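Local coordinates for protein polyketide biosynthesis 3-hydroxy-3-methylglutaryl-ACP synthase PksG (Bacillus subtilis, PDB 4YXT) that catalyses the aldol condensation of acetyl-AcpK with a carrier-linked beta-ketothioester intermediate during synthesis of the antibiotic bacillaene, at residues 292-297 and 357-362; 10-15 and 47-52. The protein carries 1 engineered substitution. All blocks are in the same frame, centred on the assembly; numbering follows the deposited sequence.

Contact 1 of 2, residues 292-297 and 357-362; sequences QRVGNI and DRRYQL
Arg-359 and Asp-357 both hold on to Arg-293, in the last turn of the short helix 291-294 of this thiolase-like fold, as the chain leaves helix 352-357 for strand 360-361. Arg-359 presents the end of its guanidinium to the backbone oxygen of Arg-293, which takes two bonds, from NH1 at 3.0 Å and from NH2 at 3.2 Å. The oxygen lies almost in the guanidinium plane, yet both nitrogens stand on the same face of the peptide, more than 40° out of the carbonyl plane, and so off its lone pairs. In turn, the Arg-293 side chain points its own guanidinium end at Asp-357, with NH1 and NH2 each 3.0 Å from OD1. The NH2 bond uses the anti lone pair of this salt-bridged oxygen; NH1 comes to the syn side, tilted out of the carboxylate plane. A bend at chi3 (62°) turns the otherwise extended Arg-293 chain toward the acid. Other partners lie outside the two segments: Glu-41 OE1 forms salt bridges with both Arg-293 NE and Arg-359 NH2, and Leu-356 O accepts from Arg-359 NE. Two carboxylates thus probably offset the two positive charges, whose guanidinium planes are turned 73° apart. Val-294 adds light packing through CG2, 4.2 Å from Arg-359 NH1. Between the arginines a water accepts from both, lying 2.8 Å from Arg-359 NH2.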
ATOM      1  N   GLN A 292      -5.728  -8.935 -24.633  1.00 23.58           N
ATOM      2  CA  GLN A 292      -6.197  -8.325 -25.854  1.00 27.21           C
ATOM      3  C   GLN A 292      -7.655  -7.921 -25.847  1.00 26.15           C
ATOM      4  O   GLN A 292      -8.068  -7.224 -26.752  1.00 26.95           O
ATOM      5  CB  GLN A 292      -6.098  -9.310 -27.003  1.00 31.13           C
ATOM      6  CG  GLN A 292      -4.690  -9.702 -27.378  1.00 38.71           C
ATOM      7  CD  GLN A 292      -4.711 -10.468 -28.670  1.00 44.77           C
ATOM      8  OE1 GLN A 292      -4.834  -9.871 -29.740  1.00 52.87           O
ATOM      9  NE2 GLN A 292      -4.660 -11.793 -28.580  1.00 44.76           N
ATOM     10  N   ARG A 293      -8.439  -8.394 -24.887  1.00 23.10           N
ATOM     11  CA  ARG A 293      -9.858  -8.116 -24.871  1.00 24.25           C
ATOM     12  C   ARG A 293     -10.262  -7.132 -23.796  1.00 26.21           C
ATOM     13  O   ARG A 293     -11.354  -6.530 -23.851  1.00 23.07           O
ATOM     14  CB  ARG A 293     -10.632  -9.422 -24.761  1.00 24.16           C
ATOM     15  CG  ARG A 293     -10.346 -10.421 -25.869  1.00 25.21           C
ATOM     16  CD  ARG A 293     -11.168 -11.723 -25.728  1.00 25.80           C
ATOM     17  NE  ARG A 293     -12.572 -11.373 -25.811  1.00 24.84           N
ATOM     18  CZ  ARG A 293     -13.583 -12.172 -25.582  1.00 23.66           C
ATOM     19  NH1 ARG A 293     -13.400 -13.423 -25.188  1.00 23.18           N
ATOM     20  NH2 ARG A 293     -14.796 -11.665 -25.688  1.00 25.82           N
ATOM     21  N   VAL A 294      -9.346  -6.901 -22.859  1.00 26.54           N
ATOM     22  CA  VAL A 294      -9.584  -5.923 -21.779  1.00 26.49           C
ATOM     23  C   VAL A 294      -8.783  -4.607 -21.855  1.00 23.56           C
ATOM     24  O   VAL A 294      -9.252  -3.517 -21.484  1.00 22.77           O
ATOM     25  CB  VAL A 294      -9.346  -6.637 -20.427  1.00 27.41           C
ATOM     26  CG1 VAL A 294      -9.922  -5.824 -19.289  1.00 29.82           C
ATOM     27  CG2 VAL A 294     -10.075  -7.973 -20.444  1.00 30.84           C
ATOM     28  N   GLY A 295      -7.572  -4.697 -22.359  1.00 23.32           N
ATOM     29  CA  GLY A 295      -6.695  -3.539 -22.370  1.00 26.05           C
ATOM     30  C   GLY A 295      -5.639  -3.634 -21.285  1.00 23.81           C
ATOM     31  O   GLY A 295      -5.486  -4.659 -20.673  1.00 25.83           O
ATOM     32  N   ASN A 296      -4.863  -2.578 -21.141  1.00 23.94           N
ATOM     33  CA  ASN A 296      -3.926  -2.426 -20.069  1.00 25.09           C
ATOM     34  C   ASN A 296      -4.713  -2.126 -18.796  1.00 25.12           C
ATOM     35  O   ASN A 296      -5.347  -1.068 -18.652  1.00 25.31           O
ATOM     36  CB  ASN A 296      -2.944  -1.264 -20.334  1.00 24.44           C
ATOM     37  CG  ASN A 296      -2.031  -0.985 -19.143  1.00 25.85           C
ATOM     38  OD1 ASN A 296      -1.743  -1.858 -18.307  1.00 19.38           O
ATOM     39  ND2 ASN A 296      -1.590   0.257 -19.052  1.00 27.17           N
ATOM     40  N   ILE A 297      -4.635  -3.054 -17.867  1.00 23.01           N
ATOM     41  CA  ILE A 297      -5.369  -2.968 -16.610  1.00 26.04           C
ATOM     42  C   ILE A 297      -4.417  -2.631 -15.477  1.00 22.63           C
ATOM     43  O   ILE A 297      -4.743  -2.813 -14.312  1.00 22.09           O
ATOM     44  CB  ILE A 297      -6.086  -4.336 -16.384  1.00 28.39           C
ATOM     45  CG1 ILE A 297      -7.176  -4.475 -17.412  1.00 33.29           C
ATOM     46  CG2 ILE A 297      -6.747  -4.452 -15.049  1.00 34.36           C
ATOM     47  CD1 ILE A 297      -7.930  -3.216 -17.611  1.00 30.48           C
ATOM     48  N   ASP A 357     -17.148 -12.593 -23.185  1.00 25.94           N
ATOM     49  CA  ASP A 357     -18.133 -12.623 -24.284  1.00 29.14           C
ATOM     50  C   ASP A 357     -19.465 -11.870 -23.996  1.00 29.37           C
ATOM     51  O   ASP A 357     -20.128 -11.485 -24.946  1.00 29.21           O
ATOM     52  CB  ASP A 357     -18.489 -14.049 -24.704  1.00 28.29           C
ATOM     53  CG  ASP A 357     -17.294 -14.870 -25.105  1.00 30.27           C
ATOM     54  OD1 ASP A 357     -16.271 -14.307 -25.580  1.00 33.87           O
ATOM     55  OD2 ASP A 357     -17.379 -16.099 -24.924  1.00 23.12           O
ATOM     56  N   ARG A 358     -19.865 -11.660 -22.726  1.00 30.25           N
ATOM     57  CA  ARG A 358     -21.200 -11.069 -22.450  1.00 31.63           C
ATOM     58  C   ARG A 358     -21.211  -9.606 -22.186  1.00 32.99           C
ATOM     59  O   ARG A 358     -22.240  -9.076 -21.773  1.00 38.25           O
ATOM     60  CB  ARG A 358     -21.935 -11.758 -21.295  1.00 35.44           C
ATOM     61  CG  ARG A 358     -21.500 -13.192 -21.054  1.00 39.88           C
ATOM     62  CD  ARG A 358     -22.654 -14.171 -20.876  1.00 46.93           C
ATOM     63  NE  ARG A 358     -22.343 -15.464 -21.493  1.00 54.17           N
ATOM     64  CZ  ARG A 358     -23.059 -16.578 -21.337  1.00 69.99           C
ATOM     65  NH1 ARG A 358     -24.139 -16.600 -20.564  1.00 76.84           N
ATOM     66  NH2 ARG A 358     -22.690 -17.693 -21.956  1.00 74.57           N
ATOM     67  N   ARG A 359     -20.106  -8.910 -22.419  1.00 29.67           N
ATOM     68  CA  ARG A 359     -20.104  -7.479 -22.153  1.00 29.44           C
ATOM     69  C   ARG A 359     -20.804  -6.751 -23.263  1.00 29.39           C
ATOM     70  O   ARG A 359     -20.860  -7.238 -24.404  1.00 28.20           O
ATOM     71  CB  ARG A 359     -18.668  -6.933 -22.008  1.00 28.08           C
ATOM     72  CG  ARG A 359     -17.855  -7.582 -20.912  1.00 26.30           C
ATOM     73  CD  ARG A 359     -16.388  -7.195 -21.008  1.00 24.42           C
ATOM     74  NE  ARG A 359     -15.773  -7.768 -22.219  1.00 23.62           N
ATOM     75  CZ  ARG A 359     -14.552  -7.488 -22.671  1.00 23.53           C
ATOM     76  NH1 ARG A 359     -13.756  -6.647 -21.978  1.00 23.59           N
ATOM     77  NH2 ARG A 359     -14.107  -8.064 -23.818  1.00 20.95           N
ATOM     78  N   TYR A 360     -21.309  -5.567 -22.929  1.00 33.18           N
ATOM     79  CA  TYR A 360     -22.027  -4.722 -23.863  1.00 35.23           C
ATOM     80  C   TYR A 360     -21.092  -3.900 -24.702  1.00 39.29           C
ATOM     81  O   TYR A 360     -20.236  -3.175 -24.174  1.00 37.60           O
ATOM     82  CB  TYR A 360     -22.904  -3.771 -23.075  1.00 37.68           C
ATOM     83  CG  TYR A 360     -23.805  -2.874 -23.884  1.00 41.24           C
ATOM     84  CD1 TYR A 360     -25.100  -3.265 -24.195  1.00 46.87           C
ATOM     85  CD2 TYR A 360     -23.395  -1.617 -24.267  1.00 41.37           C
ATOM     86  CE1 TYR A 360     -25.948  -2.433 -24.898  1.00 47.18           C
ATOM     87  CE2 TYR A 360     -24.226  -0.779 -24.961  1.00 48.24           C
ATOM     88  CZ  TYR A 360     -25.503  -1.190 -25.287  1.00 47.97           C
ATOM     89  OH  TYR A 360     -26.339  -0.337 -25.988  1.00 50.63           O
ATOM     90  N   GLN A 361     -21.296  -3.957 -26.016  1.00 42.22           N
ATOM     91  CA  GLN A 361     -20.477  -3.197 -26.953  1.00 43.10           C
ATOM     92  C   GLN A 361     -20.921  -1.735 -27.127  1.00 42.46           C
ATOM     93  O   GLN A 361     -22.040  -1.471 -27.524  1.00 46.83           O
ATOM     94  CB  GLN A 361     -20.496  -3.866 -28.317  1.00 44.61           C
ATOM     95  CG  GLN A 361     -19.754  -3.034 -29.349  1.00 47.36           C
ATOM     96  CD  GLN A 361     -19.236  -3.846 -30.506  1.00 48.75           C
ATOM     97  OE1 GLN A 361     -19.486  -5.039 -30.604  1.00 55.22           O
ATOM     98  NE2 GLN A 361     -18.509  -3.202 -31.386  1.00 46.06           N
ATOM     99  N   LEU A 362     -20.019  -0.794 -26.876  1.00 38.56           N
ATOM    100  CA  LEU A 362     -20.317   0.601 -27.066  1.00 37.31           C
ATOM    101  C   LEU A 362     -20.212   1.020 -28.538  1.00 39.65           C
ATOM    102  O   LEU A 362     -19.363   0.539 -29.274  1.00 41.71           O
ATOM    103  CB  LEU A 362     -19.361   1.465 -26.241  1.00 34.75           C
ATOM    104  CG  LEU A 362     -19.375   1.316 -24.732  1.00 38.72           C
ATOM    105  CD1 LEU A 362     -18.236   2.150 -24.177  1.00 40.66           C
ATOM    106  CD2 LEU A 362     -20.700   1.744 -24.093  1.00 36.40           C
TER
HETATM  107  O   HOH W   1     -15.674  -9.323 -25.719  1.00 26.57           O

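Contact 2 of 2, residues 10-15 and 47-52; sequences NVFGGT and PYEDPV
Phe-12 closes strand 5-12, and from it the backbone swings through Gly-13 and Gly-14, the latter at a positive phi of 96°, to bring Thr-15 up to Glu-49. On the other side Glu-49 is extended, and directly after it Asp-50 takes the N-cap position of helix 51-64, its OD1 accepting from the backbone N of Thr-53. The glycine turn also lays Gly-14 N over one face of the Phe-12 ring, 3.4 Å above its plane and offset toward the rim. In the thiolase fold of the HMG-CoA synthase family this joins the end of an inner strand of the large mixed sheet to the approach to a helix packed against it; Phe-54 of that helix meets the Phe-12 ring edge-to-face. The Glu-49 carboxylate comes to the edge of the Phe-12 ring, with OE2 in the ring plane 3.8 Å from CE2 and the carboxylate itself turned nearly perpendicular, at 86°. Thr-15 approaches Glu-49 from the opposite direction. Its OG1 sits between the backbone N and carbonyl carbon (chi1 55°) and donates a weak hydrogen bond of 3.2 Å to Glu-49 OE2. The methyl CG2 lies about as near, 3.3 Å from the same oxygen, and also borders the Phe-12 ring in its plane. The other carboxylate oxygen, OE1, is held more firmly, by the backbone N of Leu-46 just upstream.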
ATOM      1  N   ASN A  10     -10.036 -14.762 -10.292  1.00 25.49           N
ATOM      2  CA  ASN A  10     -11.106 -14.381 -11.175  1.00 22.56           C
ATOM      3  C   ASN A  10     -10.966 -12.972 -11.706  1.00 24.02           C
ATOM      4  O   ASN A  10     -10.497 -12.090 -11.030  1.00 25.09           O
ATOM      5  CB  ASN A  10     -12.466 -14.509 -10.507  1.00 21.71           C
ATOM      6  CG  ASN A  10     -13.604 -14.298 -11.504  1.00 20.86           C
ATOM      7  OD1 ASN A  10     -13.528 -14.779 -12.620  1.00 21.36           O
ATOM      8  ND2 ASN A  10     -14.566 -13.533 -11.160  1.00 19.54           N
ATOM      9  N   VAL A  11     -11.437 -12.767 -12.921  1.00 24.53           N
ATOM     10  CA  VAL A  11     -11.197 -11.544 -13.658  1.00 25.96           C
ATOM     11  C   VAL A  11     -12.538 -10.938 -13.805  1.00 24.50           C
ATOM     12  O   VAL A  11     -13.438 -11.689 -14.054  1.00 23.93           O
ATOM     13  CB  VAL A  11     -10.670 -11.859 -15.097  1.00 24.57           C
ATOM     14  CG1 VAL A  11     -10.621 -10.626 -15.994  1.00 22.29           C
ATOM     15  CG2 VAL A  11      -9.304 -12.487 -15.022  1.00 24.85           C
ATOM     16  N   PHE A  12     -12.642  -9.618 -13.594  1.00 25.22           N
ATOM     17  CA  PHE A  12     -13.737  -8.767 -14.079  1.00 24.97           C
ATOM     18  C   PHE A  12     -13.179  -7.725 -15.045  1.00 27.94           C
ATOM     19  O   PHE A  12     -12.475  -6.771 -14.627  1.00 25.16           O
ATOM     20  CB  PHE A  12     -14.418  -7.988 -12.967  1.00 25.29           C
ATOM     21  CG  PHE A  12     -15.690  -7.304 -13.411  1.00 24.51           C
ATOM     22  CD1 PHE A  12     -16.834  -8.048 -13.644  1.00 24.52           C
ATOM     23  CD2 PHE A  12     -15.742  -5.931 -13.610  1.00 24.38           C
ATOM     24  CE1 PHE A  12     -18.024  -7.449 -14.062  1.00 24.49           C
ATOM     25  CE2 PHE A  12     -16.931  -5.330 -14.020  1.00 25.05           C
ATOM     26  CZ  PHE A  12     -18.070  -6.097 -14.251  1.00 22.33           C
ATOM     27  N   GLY A  13     -13.497  -7.911 -16.328  1.00 27.48           N
ATOM     28  CA  GLY A  13     -13.095  -6.995 -17.401  1.00 26.47           C
ATOM     29  C   GLY A  13     -14.208  -6.122 -17.937  1.00 26.46           C
ATOM     30  O   GLY A  13     -14.290  -5.884 -19.129  1.00 27.90           O
ATOM     31  N   GLY A  14     -15.047  -5.627 -17.044  1.00 28.96           N
ATOM     32  CA  GLY A  14     -15.974  -4.559 -17.364  1.00 28.91           C
ATOM     33  C   GLY A  14     -17.327  -5.129 -17.734  1.00 28.67           C
ATOM     34  O   GLY A  14     -17.472  -6.321 -18.002  1.00 28.04           O
ATOM     35  N   THR A  15     -18.310  -4.251 -17.751  1.00 30.51           N
ATOM     36  CA  THR A  15     -19.644  -4.590 -18.183  1.00 32.24           C
ATOM     37  C   THR A  15     -19.829  -4.050 -19.617  1.00 34.15           C
ATOM     38  O   THR A  15     -20.827  -4.331 -20.267  1.00 41.10           O
ATOM     39  CB  THR A  15     -20.662  -3.942 -17.239  1.00 34.20           C
ATOM     40  OG1 THR A  15     -20.406  -2.556 -17.203  1.00 35.89           O
ATOM     41  CG2 THR A  15     -20.495  -4.393 -15.848  1.00 32.63           C
ATOM     42  N   PRO A  47     -19.874   5.358 -15.598  1.00 36.87           N
ATOM     43  CA  PRO A  47     -20.019   6.286 -14.484  1.00 36.49           C
ATOM     44  C   PRO A  47     -20.448   5.644 -13.168  1.00 33.65           C
ATOM     45  O   PRO A  47     -20.122   6.164 -12.097  1.00 36.29           O
ATOM     46  CB  PRO A  47     -21.113   7.233 -14.995  1.00 38.46           C
ATOM     47  CG  PRO A  47     -20.828   7.313 -16.447  1.00 38.41           C
ATOM     48  CD  PRO A  47     -20.476   5.910 -16.826  1.00 37.36           C
ATOM     49  N   TYR A  48     -21.177   4.536 -13.229  1.00 30.11           N
ATOM     50  CA  TYR A  48     -21.629   3.883 -12.015  1.00 29.91           C
ATOM     51  C   TYR A  48     -20.764   2.653 -11.684  1.00 27.73           C
ATOM     52  O   TYR A  48     -21.193   1.732 -11.016  1.00 23.53           O
ATOM     53  CB  TYR A  48     -23.120   3.536 -12.099  1.00 31.72           C
ATOM     54  CG  TYR A  48     -23.560   3.002 -13.416  1.00 33.76           C
ATOM     55  CD1 TYR A  48     -24.215   3.813 -14.355  1.00 35.99           C
ATOM     56  CD2 TYR A  48     -23.300   1.684 -13.755  1.00 37.43           C
ATOM     57  CE1 TYR A  48     -24.618   3.286 -15.582  1.00 35.79           C
ATOM     58  CE2 TYR A  48     -23.692   1.160 -14.960  1.00 36.49           C
ATOM     59  CZ  TYR A  48     -24.349   1.951 -15.865  1.00 34.74           C
ATOM     60  OH  TYR A  48     -24.718   1.360 -17.049  1.00 34.84           O
ATOM     61  N   GLU A  49     -19.552   2.627 -12.210  1.00 30.09           N
ATOM     62  CA  GLU A  49     -18.587   1.642 -11.780  1.00 30.51           C
ATOM     63  C   GLU A  49     -17.454   2.450 -11.212  1.00 29.14           C
ATOM     64  O   GLU A  49     -17.294   3.630 -11.536  1.00 27.23           O
ATOM     65  CB  GLU A  49     -18.137   0.804 -12.921  1.00 30.11           C
ATOM     66  CG  GLU A  49     -19.248  -0.012 -13.532  1.00 32.61           C
ATOM     67  CD  GLU A  49     -18.759  -0.728 -14.748  1.00 34.79           C
ATOM     68  OE1 GLU A  49     -18.456  -0.055 -15.766  1.00 36.57           O
ATOM     69  OE2 GLU A  49     -18.616  -1.955 -14.644  1.00 37.50           O
ATOM     70  N   ASP A  50     -16.732   1.814 -10.309  1.00 26.21           N
ATOM     71  CA  ASP A  50     -15.541   2.373  -9.741  1.00 25.11           C
ATOM     72  C   ASP A  50     -14.620   1.209  -9.380  1.00 23.92           C
ATOM     73  O   ASP A  50     -14.922   0.074  -9.690  1.00 22.95           O
ATOM     74  CB  ASP A  50     -15.894   3.289  -8.576  1.00 26.96           C
ATOM     75  CG  ASP A  50     -16.279   2.553  -7.333  1.00 27.03           C
ATOM     76  OD1 ASP A  50     -16.259   1.305  -7.303  1.00 25.74           O
ATOM     77  OD2 ASP A  50     -16.524   3.275  -6.353  1.00 27.80           O
ATOM     78  N   PRO A  51     -13.454   1.489  -8.798  1.00 23.70           N
ATOM     79  CA  PRO A  51     -12.627   0.308  -8.414  1.00 23.11           C
ATOM     80  C   PRO A  51     -13.181  -0.648  -7.376  1.00 20.24           C
ATOM     81  O   PRO A  51     -12.706  -1.796  -7.287  1.00 25.28           O
ATOM     82  CB  PRO A  51     -11.354   0.952  -7.890  1.00 22.85           C
ATOM     83  CG  PRO A  51     -11.307   2.260  -8.623  1.00 22.96           C
ATOM     84  CD  PRO A  51     -12.702   2.745  -8.743  1.00 20.99           C
ATOM     85  N   VAL A  52     -14.061  -0.181  -6.514  1.00 20.71           N
ATOM     86  CA  VAL A  52     -14.778  -1.081  -5.589  1.00 20.82           C
ATOM     87  C   VAL A  52     -15.705  -2.039  -6.362  1.00 20.72           C
ATOM     88  O   VAL A  52     -15.643  -3.260  -6.213  1.00 23.22           O
ATOM     89  CB  VAL A  52     -15.623  -0.279  -4.584  1.00 19.06           C
ATOM     90  CG1 VAL A  52     -16.358  -1.241  -3.667  1.00 17.21           C
ATOM     91  CG2 VAL A  52     -14.706   0.695  -3.810  1.00 18.98           C
TER

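Contact 1 and contact 2 lie with their centres 11 Å apart and touch directly, because 357-362 runs alongside the glycine turn of 10-15. Tyr-360 N is 3.0 Å from Thr-15 O, a probable hydrogen bond where strand 360-361 joins the small sheet with strand 16-19. Arg-359 bridges the two sites: NH1 lies 3.0 Å from Gly-13 O, a probable hydrogen bond, and CG packs 3.2 Å from Gly-14 O. One arginine thus ties the Gly-13/Gly-14 loop after strand 5-12 to the end of helix 291-294. Contact 1 is the one nearer the catalytic centre, with the Val-294 side chain about 12 Å from that of His-250, the probable proton donor/acceptor; contact 2 lies away from the annotated sites.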